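Long-range contact in oxidoreductase, short chain dehydrogenase/reductase family protein (Bifidobacterium adolescentis L2-32, PDB 6OW4), which is an NADH-dependent 20beta-hydroxysteroid dehydrogenase of the short-chain dehydrogenase/reductase family, probably interconverting a keto and a hydroxyl group at steroid carbon 20: residues G51-N56 and F126-V131. Residues are numbered along the deposited sequence; the frame is centred on the assembly and turned at random.
Sequences GGLGRN and FLNAGV. With NAD (nicotinamide-adenine-dinucleotide), chain N.
G54 in the first turn of the helix that starts after G51 comes closest to N128 just past the end of strand 124-127, their CA atoms 6.4 Å apart, and no hydrogen bond joins the two backbones directly. The N128 amide fills the space between: with CG anti to the backbone N (chi1 171°), ND2 lies 3.6 Å from G54 N, and OD1 meets L53 CB. One water joins the segments, accepting from N128 ND2 at 2.8 Å and more weakly from G54 N, and lying 2.7 Å from the NAD phosphate oxygen O2N, to which it can donate. That same O2N takes a long, weak bond from L53 N at the helix N-terminus, whose dipole probably adds to the pull on the phosphate. N128 OD1 bonds T179 OG1, which fixes the amide's flip, while N128 O accepts from the ribose hydroxyl O3D at 2.7 Å. Cutting N128 back to an alanine is likely to cost the water its stronger donor, leave T179 OG1 without this amide oxygen and open a gap beside G54. Deeper in, the F126 ring presents its edge to L53 O, 4.0 Å from CE2, and one face to N128 CB. L53 CD1 reaches NAD O4D at 3.4 Å. At G51, a side chain would run into NAD O2A. G51-G54 belong to the glycine-rich turn of the SDR Rossmann fold, which faces the N-A-G segment (N128-G130) after strand 124-127. That strand lies between strands 42-47 and 174-179, with helix 262-273 packing on L53 and F126.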
loop_
_atom_site.group_PDB
_atom_site.type_symbol
_atom_site.label_atom_id
_atom_site.label_comp_id
_atom_site.label_asym_id
_atom_site.label_seq_id
_atom_site.Cartn_x
_atom_site.Cartn_y
_atom_site.Cartn_z
ATOM N N GLY F 51 -7.025 -7.385 -29.008
ATOM C CA GLY F 51 -7.982 -6.790 -28.053
ATOM C C GLY F 51 -7.931 -5.269 -28.059
ATOM O O GLY F 51 -6.982 -4.709 -28.646
ATOM N N GLY F 52 -8.911 -4.628 -27.413
ATOM C CA GLY F 52 -9.121 -3.167 -27.421
ATOM C C GLY F 52 -7.934 -2.398 -26.862
ATOM O O GLY F 52 -7.459 -1.473 -27.551
ATOM N N LEU F 53 -7.478 -2.753 -25.657
ATOM C CA LEU F 53 -6.357 -2.070 -24.952
ATOM C C LEU F 53 -5.067 -2.240 -25.758
ATOM O O LEU F 53 -4.319 -1.258 -25.877
ATOM C CB LEU F 53 -6.189 -2.655 -23.548
ATOM C CG LEU F 53 -7.362 -2.447 -22.590
ATOM C CD1 LEU F 53 -7.013 -2.945 -21.197
ATOM C CD2 LEU F 53 -7.770 -0.986 -22.537
ATOM N N GLY F 54 -4.827 -3.447 -26.277
ATOM C CA GLY F 54 -3.610 -3.802 -27.032
ATOM C C GLY F 54 -3.467 -2.990 -28.308
ATOM O O GLY F 54 -2.424 -2.325 -28.466
ATOM N N ARG F 55 -4.477 -3.028 -29.183
ATOM C CA ARG F 55 -4.429 -2.392 -30.530
ATOM C C ARG F 55 -4.420 -0.864 -30.382
ATOM O O ARG F 55 -3.676 -0.212 -31.141
ATOM C CB ARG F 55 -5.574 -2.894 -31.417
ATOM C CG ARG F 55 -6.967 -2.420 -31.027
ATOM C CD ARG F 55 -8.024 -3.195 -31.793
ATOM N NE ARG F 55 -9.383 -2.735 -31.522
ATOM C CZ ARG F 55 -10.325 -3.416 -30.869
ATOM N NH1 ARG F 55 -10.088 -4.627 -30.390
ATOM N NH2 ARG F 55 -11.519 -2.874 -30.697
ATOM N N ASN F 56 -5.190 -0.314 -29.437
ATOM C CA ASN F 56 -5.281 1.153 -29.195
ATOM C C ASN F 56 -3.959 1.667 -28.609
ATOM O O ASN F 56 -3.532 2.769 -29.006
ATOM C CB ASN F 56 -6.470 1.522 -28.302
ATOM C CG ASN F 56 -7.796 1.486 -29.033
ATOM O OD1 ASN F 56 -8.435 2.519 -29.216
ATOM N ND2 ASN F 56 -8.221 0.305 -29.452
ATOM N N PHE F 126 4.880 -3.727 -24.245
ATOM C CA PHE F 126 3.570 -3.660 -23.551
ATOM C C PHE F 126 3.025 -5.086 -23.423
ATOM O O PHE F 126 2.423 -5.603 -24.384
ATOM C CB PHE F 126 2.610 -2.713 -24.276
ATOM C CG PHE F 126 1.283 -2.516 -23.588
ATOM C CD1 PHE F 126 1.190 -2.483 -22.203
ATOM C CD2 PHE F 126 0.121 -2.345 -24.325
ATOM C CE1 PHE F 126 -0.033 -2.300 -21.577
ATOM C CE2 PHE F 126 -1.100 -2.158 -23.697
ATOM C CZ PHE F 126 -1.175 -2.138 -22.325
ATOM N N LEU F 127 3.247 -5.694 -22.257
ATOM C CA LEU F 127 2.946 -7.120 -21.968
ATOM C C LEU F 127 1.515 -7.200 -21.425
ATOM O O LEU F 127 1.335 -7.332 -20.198
ATOM C CB LEU F 127 4.002 -7.639 -20.989
ATOM C CG LEU F 127 5.442 -7.327 -21.403
ATOM C CD1 LEU F 127 6.360 -7.247 -20.198
ATOM C CD2 LEU F 127 5.952 -8.345 -22.407
ATOM N N ASN F 128 0.548 -7.107 -22.341
ATOM C CA ASN F 128 -0.887 -6.829 -22.071
ATOM C C ASN F 128 -1.699 -8.131 -22.107
ATOM O O ASN F 128 -2.745 -8.185 -21.433
ATOM C CB ASN F 128 -1.411 -5.785 -23.062
ATOM C CG ASN F 128 -2.912 -5.595 -23.008
ATOM O OD1 ASN F 128 -3.435 -5.051 -22.039
ATOM N ND2 ASN F 128 -3.605 -6.027 -24.051
ATOM N N ALA F 129 -1.249 -9.138 -22.862
ATOM C CA ALA F 129 -1.925 -10.451 -22.996
ATOM C C ALA F 129 -2.368 -10.946 -21.614
ATOM O O ALA F 129 -1.522 -11.002 -20.700
ATOM C CB ALA F 129 -1.013 -11.449 -23.666
ATOM N N GLY F 130 -3.657 -11.265 -21.474
ATOM C CA GLY F 130 -4.259 -11.825 -20.249
ATOM C C GLY F 130 -5.653 -12.357 -20.525
ATOM O O GLY F 130 -6.152 -12.139 -21.648
ATOM N N VAL F 131 -6.261 -13.031 -19.547
ATOM C CA VAL F 131 -7.581 -13.712 -19.702
ATOM C C VAL F 131 -8.240 -13.849 -18.324
ATOM O O VAL F 131 -7.509 -14.032 -17.334
ATOM C CB VAL F 131 -7.415 -15.081 -20.391
ATOM C CG1 VAL F 131 -6.782 -16.114 -19.472
ATOM C CG2 VAL F 131 -8.729 -15.602 -20.949
HETATM P PA NAD N . -9.199 -8.839 -24.472
HETATM O O1A NAD N . -9.676 -10.179 -24.015
HETATM O O2A NAD N . -9.677 -8.578 -25.908
HETATM O O5B NAD N . -7.611 -8.746 -24.442
HETATM C C5B NAD N . -6.820 -9.871 -24.058
HETATM C C4B NAD N . -5.949 -10.278 -25.280
HETATM O O4B NAD N . -4.836 -11.244 -24.753
HETATM C C3B NAD N . -6.610 -10.900 -26.165
HETATM O O3B NAD N . -6.423 -10.317 -27.504
HETATM C C2B NAD N . -6.045 -12.464 -26.173
HETATM O O2B NAD N . -6.103 -13.011 -27.523
HETATM C C1B NAD N . -4.845 -12.406 -25.752
HETATM N N9A NAD N . -4.498 -13.687 -25.057
HETATM C C8A NAD N . -4.999 -14.447 -24.055
HETATM N N7A NAD N . -4.199 -15.534 -23.911
HETATM C C5A NAD N . -3.210 -15.445 -24.823
HETATM C C6A NAD N . -2.129 -16.294 -25.100
HETATM N N6A NAD N . -1.641 -17.529 -24.580
HETATM N N1A NAD N . -1.257 -15.975 -26.084
HETATM C C2A NAD N . -1.425 -14.823 -26.814
HETATM N N3A NAD N . -2.496 -13.980 -26.541
HETATM C C4A NAD N . -3.383 -14.302 -25.542
HETATM O O3 NAD N . -9.815 -7.689 -23.468
HETATM P PN NAD N . -8.959 -6.453 -22.891
HETATM O O1N NAD N . -9.879 -5.569 -22.098
HETATM O O2N NAD N . -8.356 -5.666 -24.056
HETATM O O5D NAD N . -7.825 -7.012 -21.917
HETATM C C5D NAD N . -6.453 -6.729 -22.148
HETATM C C4D NAD N . -5.672 -6.852 -20.813
HETATM O O4D NAD N . -6.106 -5.960 -19.966
HETATM C C3D NAD N . -5.905 -8.207 -20.170
HETATM O O3D NAD N . -4.720 -8.708 -19.701
HETATM C C2D NAD N . -6.884 -7.913 -18.995
HETATM O O2D NAD N . -6.678 -8.953 -17.949
HETATM C C1D NAD N . -6.551 -6.728 -18.611
HETATM N N1N NAD N . -7.626 -5.962 -17.970
HETATM C C2N NAD N . -8.718 -5.519 -18.704
HETATM C C3N NAD N . -9.739 -4.784 -18.081
HETATM C C7N NAD N . -10.968 -4.290 -18.882
HETATM O O7N NAD N . -12.037 -4.149 -18.318
HETATM N N7N NAD N . -10.871 -3.993 -20.269
HETATM C C4N NAD N . -9.652 -4.495 -16.732
HETATM C C5N NAD N . -8.562 -4.930 -15.996
HETATM C C6N NAD N . -7.544 -5.659 -16.627
HETATM O O HOH W 1 -6.108 -6.407 -25.265
#